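Local coordinates for protein trypsin inhibitor BGIT (Momordica charantia, PDB 1VBW) that probably inhibits trypsin and related serine proteases by presenting a rigid, substrate-like loop to their active site, as other potato type I inhibitors do, at residues P10-S15 with K21-R26; G41-F46 with R50-V55. One frame throughout, in Å; residues are numbered along the deposited sequence.

Interaction 1. Residues P10-S15 with K21-R26. With K (potassium ion), chain B.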
ATOM      1  N   PRO A  10       7.961  -4.763  -0.239  1.00  6.39           N
ATOM      2  CA  PRO A  10       8.508  -4.963   1.135  1.00  7.22           C
ATOM      3  C   PRO A  10       9.526  -3.934   1.513  1.00  6.33           C
ATOM      4  O   PRO A  10       9.693  -3.682   2.730  1.00  7.00           O
ATOM      5  CB  PRO A  10       9.136  -6.376   1.020  1.00  9.81           C
ATOM      6  CG  PRO A  10       9.425  -6.568  -0.432  1.00  9.47           C
ATOM      7  CD  PRO A  10       8.220  -5.895  -1.118  1.00  8.17           C
ATOM      8  N   GLN A  11      10.250  -3.309   0.588  1.00  6.26           N
ATOM      9  CA  GLN A  11      11.258  -2.343   0.949  1.00  6.61           C
ATOM     10  C   GLN A  11      10.691  -1.022   1.402  1.00  6.88           C
ATOM     11  O   GLN A  11      11.462  -0.158   1.869  1.00  8.33           O
ATOM     12  CB  GLN A  11      12.255  -2.073  -0.195  1.00  8.66           C
ATOM     13  CG  GLN A  11      13.046  -3.290  -0.602  1.00 11.87           C
ATOM     14  CD  GLN A  11      14.159  -2.895  -1.591  1.00 18.35           C
ATOM     15  OE1 GLN A  11      14.939  -1.980  -1.381  1.00 28.50           O
ATOM     16  NE2 GLN A  11      14.176  -3.560  -2.736  1.00 45.23           N
ATOM     17  N   LEU A  12       9.369  -0.802   1.277  1.00  6.04           N
ATOM     18  CA  LEU A  12       8.801   0.478   1.701  0.94  5.93           C
ATOM     19  C   LEU A  12       8.509   0.570   3.184  1.00  6.18           C
ATOM     20  O   LEU A  12       8.194   1.669   3.661  1.00  6.86           O
ATOM     21  CB  LEU A  12       7.581   0.818   0.861  0.94  5.88           C
ATOM     22  CG  LEU A  12       7.863   1.047  -0.627  0.94  6.24           C
ATOM     23  CD1 LEU A  12       6.575   1.291  -1.379  0.94  6.76           C
ATOM     24  CD2 LEU A  12       8.812   2.253  -0.816  0.94  9.29           C
ATOM     25  N   VAL A  13       8.658  -0.522   3.938  1.00  5.98           N
ATOM     26  CA  VAL A  13       8.538  -0.360   5.391  1.00  6.07           C
ATOM     27  C   VAL A  13       9.637   0.573   5.855  1.00  6.60           C
ATOM     28  O   VAL A  13      10.762   0.546   5.399  1.00  7.34           O
ATOM     29  CB  VAL A  13       8.566  -1.684   6.158  1.00  6.81           C
ATOM     30  CG1 VAL A  13       7.398  -2.555   5.686  1.00  8.45           C
ATOM     31  CG2 VAL A  13       9.900  -2.404   6.028  1.00  8.56           C
ATOM     32  N   GLY A  14       9.244   1.466   6.807  1.00  7.15           N
ATOM     33  CA  GLY A  14      10.186   2.465   7.272  1.00  7.98           C
ATOM     34  C   GLY A  14      10.204   3.727   6.480  1.00  8.44           C
ATOM     35  O   GLY A  14      10.769   4.710   6.979  1.00 10.73           O
ATOM     36  N   SER A  15       9.614   3.757   5.298  1.00  7.96           N
ATOM     37  CA  SER A  15       9.468   4.945   4.480  1.00  8.51           C
ATOM     38  C   SER A  15       8.271   5.757   4.977  1.00  7.01           C
ATOM     39  O   SER A  15       7.432   5.263   5.709  1.00  7.60           O
ATOM     40  CB  SER A  15       9.237   4.571   2.990  1.00 11.18           C
ATOM     41  OG  SER A  15      10.371   3.851   2.493  0.67 15.08           O
ATOM     42  N   LYS A  21       3.329   5.802  -1.368  1.00  6.00           N
ATOM     43  CA  LYS A  21       2.238   5.936  -2.331  1.00  6.23           C
ATOM     44  C   LYS A  21       2.765   6.225  -3.728  1.00  5.91           C
ATOM     45  O   LYS A  21       2.333   5.622  -4.698  1.00  6.44           O
ATOM     46  CB  LYS A  21       1.271   7.036  -1.865  1.00  6.95           C
ATOM     47  CG  LYS A  21       0.219   7.436  -2.846  1.00  7.29           C
ATOM     48  CD  LYS A  21      -0.829   8.360  -2.212  1.00 10.33           C
ATOM     49  CE  LYS A  21      -1.843   8.907  -3.195  1.00  9.74           C
ATOM     50  NZ  LYS A  21      -2.821   7.819  -3.531  1.00  8.42           N
ATOM     51  N   ALA A  22       3.700   7.176  -3.819  1.00  6.82           N
ATOM     52  CA  ALA A  22       4.211   7.522  -5.116  1.00  8.42           C
ATOM     53  C   ALA A  22       5.006   6.410  -5.756  1.00  7.13           C
ATOM     54  O   ALA A  22       4.879   6.167  -6.952  1.00  8.02           O
ATOM     55  CB  ALA A  22       5.135   8.796  -4.945  1.00 12.22           C
ATOM     56  N   VAL A  23       5.827   5.682  -4.971  1.00  7.04           N
ATOM     57  CA  VAL A  23       6.569   4.568  -5.558  1.00  6.76           C
ATOM     58  C   VAL A  23       5.592   3.496  -6.060  1.00  6.35           C
ATOM     59  O   VAL A  23       5.751   3.017  -7.181  1.00  7.04           O
ATOM     60  CB  VAL A  23       7.522   3.954  -4.524  1.00  6.90           C
ATOM     61  CG1 VAL A  23       8.114   2.628  -5.020  1.00  7.86           C
ATOM     62  CG2 VAL A  23       8.670   4.908  -4.165  1.00  8.77           C
ATOM     63  N   ILE A  24       4.635   3.141  -5.224  1.00  5.51           N
ATOM     64  CA  ILE A  24       3.684   2.055  -5.584  1.00  5.23           C
ATOM     65  C   ILE A  24       2.960   2.416  -6.847  1.00  5.65           C
ATOM     66  O   ILE A  24       2.821   1.606  -7.781  1.00  6.04           O
ATOM     67  CB  ILE A  24       2.720   1.877  -4.392  1.00  4.92           C
ATOM     68  CG1 ILE A  24       3.428   1.283  -3.197  1.00  5.53           C
ATOM     69  CG2 ILE A  24       1.518   1.013  -4.822  1.00  6.24           C
ATOM     70  CD1 ILE A  24       2.689   1.491  -1.919  1.00  6.37           C
ATOM     71  N   GLU A  25       2.414   3.636  -6.913  1.00  5.65           N
ATOM     72  CA  GLU A  25       1.553   3.998  -8.021  1.00  6.28           C
ATOM     73  C   GLU A  25       2.338   4.205  -9.302  1.00  7.78           C
ATOM     74  O   GLU A  25       1.718   4.116 -10.383  1.00 10.12           O
ATOM     75  CB  GLU A  25       0.758   5.276  -7.666  1.00  7.18           C
ATOM     76  CG  GLU A  25      -0.303   4.956  -6.625  1.00  6.89           C
ATOM     77  CD  GLU A  25      -1.183   6.141  -6.198  1.00  8.48           C
ATOM     78  OE1 GLU A  25      -1.139   7.212  -6.842  1.00 13.57           O
ATOM     79  OE2 GLU A  25      -2.013   5.937  -5.310  1.00  6.95           O
ATOM     80  N   ARG A  26       3.616   4.540  -9.229  1.00  8.62           N
ATOM     81  CA  ARG A  26       4.519   4.646 -10.376  1.00 10.28           C
ATOM     82  C   ARG A  26       4.905   3.251 -10.856  1.00  9.18           C
ATOM     83  O   ARG A  26       4.924   2.978 -12.063  1.00 14.30           O
ATOM     84  CB  ARG A  26       5.780   5.482 -10.007  1.00 13.16           C
ATOM     85  CG  ARG A  26       5.650   7.006  -9.825  1.00 12.81           C
ATOM     86  CD  ARG A  26       6.651   7.797  -8.997  1.00 14.31           C
ATOM     87  NE  ARG A  26       7.986   7.806  -9.601  1.00 15.62           N
ATOM     88  CZ  ARG A  26       8.476   8.874 -10.198  1.00 23.04           C
ATOM     89  NH1 ARG A  26       7.876  10.011 -10.392  1.00 38.67           N
ATOM     90  NH2 ARG A  26       9.704   8.650 -10.614  1.00 28.04           N
TER
HETATM   91  K     K B1102      12.836   0.158   3.959  0.80 10.00           K
HETATM   92  O   HOH W   1      12.420   2.801   3.760  1.00 26.35           O
HETATM   93  O   HOH W   2      14.617   1.130   2.631  1.00 24.31           O
HETATM   94  O   HOH W   3      14.304  -0.351   6.020  1.00 10.27           O
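Leu12, at the end of a short 3-10 segment leading into helix 17-27, leans on Val23 and Ile24 of that helix, so the contact folds the N-terminal lead-in of the potato type I inhibitor fold back over its single long helix. Everything rests on one methyl. Leu12 CD1 comes within 3.6 Å of Ile24 CG1 and also near Ile24 CD1, lying against that branch with the two side chains at a slant to one another. Val23, the residue before Ile24 on the helix, adds a looser touch, its CG1 4.2 Å from Leu12 CD1. The leucine reaches the helix because its chain runs straight on from CA, with CD1 anti to CA (chi2 176°). Leu12 is modelled in two conformers, so these distances hold for the one given. Ile24 is buried: beyond Leu12 it touches Trp9, Val31 and Pro65, and so belongs to the hydrophobic core, whereas Val23 sits at the margin.

The segment 10-15 keeps its shape through a type II beta turn from Leu12 to Ser15, closed by Ser15 N to Leu12 O at 3.0 Å. Gly14 takes the third position with a positive phi of 88°, where a side chain would press on the preceding carbonyl. Gly14 and Ser15 also make backbone bonds to Val61. On the side away from the helix the segment holds a potassium ion, bound at 2.5 Å by each of Gln11 O and Val13 O and by three waters.

On the helix, Lys21 directs its CB away from Leu12 and bridges one turn along to Glu25; both charged groups also bond to the backbone of Ala33. Lys21 NZ meets Glu25 OE2 at 2.7 Å on the syn side, 31° out of the carboxylate plane.

Interaction 2. Residues G41-F46 with R50-V55; sequences GATKDF and RVRVWV
Asp45 and Arg50 supply the salt bridge: Arg50 NH1 lies 2.8 Å from Asp45 OD2, nearly straight at 162°, in the guanidinium plane but above that of the carboxylate. A bend at chi3 (57°) brings the arginine head to the loop, and its NH1 has a second carboxylate in Gly68 OXT. In the Thr43 conformer given, Thr43 OG1 donates to the same OD2 over 2.8 Å, from the face of the carboxylate opposite Arg50.

Among the hydrogen bonds to neutral acceptors, Arg52 NH2 donates to Thr43 O at 2.9 Å, in the carbonyl plane on a lone pair. Weaker bonds run from Arg52 NH1 to the same oxygen and from NH2 to Thr43 OG1. This is consistent with the support of the protease-binding loop in potato type I inhibitor relatives such as CI-2 and eglin c, where two strand arginines brace the residues on either side of the scissile-bond residue, here probably Lys44 as P1. Replacing Arg52 with an alanine would probably leave Thr43 O without its main donor and Ala42 CB without the guanidinium it rests on, freeing this part of the loop to shift.

Both faces of the Arg52 guanidinium are used. On one lies Arg50, its guanidinium centre 3.1 Å from Arg52 NH2, a closeness of two cations that the Asp45 and Gly68 carboxylates probably offset. The opposite face takes a methyl, Ala42 CB, 3.4 Å from Arg52 CZ.

The apolar side-chain contact is between Ala42 CB and Trp54 CH2, 4.0 Å apart; beside it Gly41 N approaches the edge of the indole.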
ATOM      1  N   GLY A  41      -8.572  -0.475  10.833  1.00 11.56           N
ATOM      2  CA  GLY A  41      -9.648  -1.275  10.165  1.00 10.34           C
ATOM      3  C   GLY A  41      -9.868  -0.847   8.726  1.00 11.38           C
ATOM      4  O   GLY A  41      -9.812   0.332   8.329  1.00 16.88           O
ATOM      5  N   ALA A  42     -10.191  -1.809   7.910  1.00 12.32           N
ATOM      6  CA  ALA A  42     -10.452  -1.600   6.471  1.00 11.24           C
ATOM      7  C   ALA A  42     -11.201  -2.836   6.011  1.00  9.32           C
ATOM      8  O   ALA A  42     -11.099  -3.913   6.618  1.00  9.32           O
ATOM      9  CB  ALA A  42      -9.170  -1.422   5.688  1.00 13.51           C
ATOM     10  N   THR A  43     -11.965  -2.705   4.922  1.00  9.64           N
ATOM     11  CA  THR A  43     -12.827  -3.813   4.499  1.00  9.48           C
ATOM     12  C   THR A  43     -12.033  -5.053   4.258  1.00  8.86           C
ATOM     13  O   THR A  43     -10.980  -5.072   3.619  1.00 10.99           O
ATOM     14  CB  THR A  43     -13.641  -3.544   3.221  0.62 10.18           C
ATOM     15  OG1 THR A  43     -12.736  -3.194   2.181  0.62 11.04           O
ATOM     16  CG2 THR A  43     -14.666  -2.435   3.468  0.62 14.58           C
ATOM     17  N   LYS A  44     -12.599  -6.175   4.724  1.00 10.47           N
ATOM     18  CA  LYS A  44     -11.913  -7.455   4.582  1.00 10.86           C
ATOM     19  C   LYS A  44     -12.265  -8.174   3.299  1.00 11.89           C
ATOM     20  O   LYS A  44     -12.519  -9.377   3.318  1.00 30.66           O
ATOM     21  CB  LYS A  44     -12.227  -8.338   5.783  1.00 12.07           C
ATOM     22  CG  LYS A  44     -11.701  -7.728   7.061  1.00 12.58           C
ATOM     23  CD  LYS A  44     -10.210  -7.833   7.110  1.00 15.36           C
ATOM     24  CE  LYS A  44      -9.660  -7.587   8.500  1.00 17.71           C
ATOM     25  NZ  LYS A  44      -8.200  -7.677   8.602  1.00 19.21           N
ATOM     26  N   ASP A  45     -12.240  -7.518   2.184  1.00 10.30           N
ATOM     27  CA  ASP A  45     -12.480  -8.044   0.852  1.00  9.30           C
ATOM     28  C   ASP A  45     -11.148  -7.981   0.065  1.00  8.68           C
ATOM     29  O   ASP A  45     -10.091  -7.607   0.608  1.00 10.63           O
ATOM     30  CB  ASP A  45     -13.607  -7.366   0.120  1.00 10.24           C
ATOM     31  CG  ASP A  45     -13.370  -5.901  -0.135  1.00  9.49           C
ATOM     32  OD1 ASP A  45     -14.220  -5.298  -0.876  1.00 15.30           O
ATOM     33  OD2 ASP A  45     -12.395  -5.331   0.397  1.00  9.48           O
ATOM     34  N   PHE A  46     -11.196  -8.376  -1.171  1.00  8.43           N
ATOM     35  CA  PHE A  46      -9.988  -8.501  -2.003  1.00  7.26           C
ATOM     36  C   PHE A  46     -10.208  -7.699  -3.264  1.00  7.10           C
ATOM     37  O   PHE A  46     -11.178  -7.935  -3.994  1.00  8.79           O
ATOM     38  CB  PHE A  46      -9.664  -9.947  -2.316  1.00  9.04           C
ATOM     39  CG  PHE A  46      -8.405 -10.038  -3.169  1.00  8.81           C
ATOM     40  CD1 PHE A  46      -8.505 -10.119  -4.555  1.00 11.34           C
ATOM     41  CD2 PHE A  46      -7.179 -10.073  -2.560  1.00  9.37           C
ATOM     42  CE1 PHE A  46      -7.358 -10.167  -5.316  1.00 13.70           C
ATOM     43  CE2 PHE A  46      -5.993 -10.071  -3.326  1.00 11.68           C
ATOM     44  CZ  PHE A  46      -6.121 -10.162  -4.698  1.00 14.53           C
ATOM     45  N   ARG A  50      -6.091  -2.116  -5.414  1.00  5.67           N
ATOM     46  CA  ARG A  50      -5.897  -1.416  -4.152  1.00  5.85           C
ATOM     47  C   ARG A  50      -4.603  -1.890  -3.475  1.00  5.30           C
ATOM     48  O   ARG A  50      -4.357  -3.088  -3.425  1.00  5.99           O
ATOM     49  CB  ARG A  50      -7.062  -1.762  -3.224  1.00  7.02           C
ATOM     50  CG  ARG A  50      -7.037  -1.092  -1.858  1.00  8.43           C
ATOM     51  CD  ARG A  50      -8.290  -1.383  -1.046  1.00 10.17           C
ATOM     52  NE  ARG A  50      -8.506  -2.809  -0.859  1.00  9.52           N
ATOM     53  CZ  ARG A  50      -9.683  -3.358  -0.571  1.00 10.86           C
ATOM     54  NH1 ARG A  50      -9.777  -4.679  -0.388  1.00 12.36           N
ATOM     55  NH2 ARG A  50     -10.782  -2.595  -0.500  1.00 13.02           N
ATOM     56  N   VAL A  51      -3.860  -0.933  -2.938  1.00  5.07           N
ATOM     57  CA  VAL A  51      -2.705  -1.232  -2.072  1.00  5.47           C
ATOM     58  C   VAL A  51      -2.890  -0.423  -0.793  1.00  5.49           C
ATOM     59  O   VAL A  51      -2.708   0.799  -0.820  1.00  6.73           O
ATOM     60  CB  VAL A  51      -1.368  -0.942  -2.738  1.00  5.50           C
ATOM     61  CG1 VAL A  51      -0.220  -1.192  -1.756  1.00  6.56           C
ATOM     62  CG2 VAL A  51      -1.165  -1.791  -3.984  1.00  5.90           C
ATOM     63  N   ARG A  52      -3.189  -1.092   0.289  1.00  6.31           N
ATOM     64  CA  ARG A  52      -3.220  -0.432   1.592  1.00  6.66           C
ATOM     65  C   ARG A  52      -1.816  -0.154   2.088  1.00  6.20           C
ATOM     66  O   ARG A  52      -0.980  -1.071   2.084  1.00  7.75           O
ATOM     67  CB  ARG A  52      -4.004  -1.290   2.579  1.00  8.38           C
ATOM     68  CG  ARG A  52      -5.476  -1.316   2.153  1.00 12.76           C
ATOM     69  CD  ARG A  52      -6.338  -2.156   3.016  1.00 19.11           C
ATOM     70  NE  ARG A  52      -7.722  -1.824   2.647  1.00 16.30           N
ATOM     71  CZ  ARG A  52      -8.517  -2.916   2.727  1.00 14.04           C
ATOM     72  NH1 ARG A  52      -7.920  -4.017   3.097  1.00 24.62           N
ATOM     73  NH2 ARG A  52      -9.739  -2.688   2.466  1.00 14.94           N
ATOM     74  N   VAL A  53      -1.582   1.042   2.525  1.00  5.68           N
ATOM     75  CA  VAL A  53      -0.333   1.483   3.089  1.00  5.91           C
ATOM     76  C   VAL A  53      -0.592   1.805   4.563  1.00  5.44           C
ATOM     77  O   VAL A  53      -1.134   2.845   4.867  1.00  6.25           O
ATOM     78  CB  VAL A  53       0.255   2.670   2.340  1.00  6.06           C
ATOM     79  CG1 VAL A  53       1.587   3.082   2.967  1.00  6.98           C
ATOM     80  CG2 VAL A  53       0.456   2.326   0.854  1.00  7.29           C
ATOM     81  N   TRP A  54      -0.222   0.833   5.418  1.00  5.83           N
ATOM     82  CA  TRP A  54      -0.517   0.941   6.836  1.00  5.83           C
ATOM     83  C   TRP A  54       0.587   1.744   7.528  1.00  5.78           C
ATOM     84  O   TRP A  54       1.752   1.360   7.424  1.00  7.23           O
ATOM     85  CB  TRP A  54      -0.602  -0.441   7.457  1.00  6.81           C
ATOM     86  CG  TRP A  54      -1.770  -1.249   6.964  1.00  6.83           C
ATOM     87  CD1 TRP A  54      -1.760  -2.248   6.018  1.00  7.80           C
ATOM     88  CD2 TRP A  54      -3.105  -1.144   7.462  1.00  7.20           C
ATOM     89  NE1 TRP A  54      -3.045  -2.757   5.875  1.00  8.84           N
ATOM     90  CE2 TRP A  54      -3.882  -2.101   6.752  1.00  7.72           C
ATOM     91  CE3 TRP A  54      -3.730  -0.359   8.414  1.00  8.53           C
ATOM     92  CZ2 TRP A  54      -5.262  -2.264   6.979  1.00  8.95           C
ATOM     93  CZ3 TRP A  54      -5.089  -0.519   8.655  1.00  9.78           C
ATOM     94  CH2 TRP A  54      -5.815  -1.472   7.942  1.00 10.08           C
ATOM     95  N   VAL A  55       0.200   2.805   8.219  1.00  6.21           N
ATOM     96  CA  VAL A  55       1.188   3.745   8.761  1.00  6.32           C
ATOM     97  C   VAL A  55       0.993   3.906  10.266  1.00  6.83           C
ATOM     98  O   VAL A  55      -0.073   3.723  10.861  1.00  7.75           O
ATOM     99  CB  VAL A  55       1.120   5.097   8.085  1.00  6.85           C
ATOM    100  CG1 VAL A  55       1.494   4.979   6.596  1.00  7.65           C
ATOM    101  CG2 VAL A  55      -0.203   5.789   8.261  1.00  8.02           C
TER
HETATM  102  O   HOH W   4     -13.869  -2.864  -1.681  1.00 18.30           O
HETATM  103  O   HOH W   5      -8.532  -7.187   3.074  1.00 32.85           O

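Strand 50-55 ties the two contacts together, its valines and arginines serving different neighbours. Val51 and Val53 pack on Ile24 of interaction 1, Ile24 CD1 standing 3.7 Å from Val53 CG2, while Arg50 and Arg52 reach out to the probable protease-binding loop of interaction 2. The centres of the two contacts are about 15 Å apart, on opposite sides of the chain's centre. Interaction 1 is partly buried, small and wholly apolar across its segments, with no hydrogen bond between them; interaction 2 lies at the surface, buries more than twice the area and depends on charge and hydrogen bonds. One sets the lead-in on the helix, the other braces an exposed loop from the sheet.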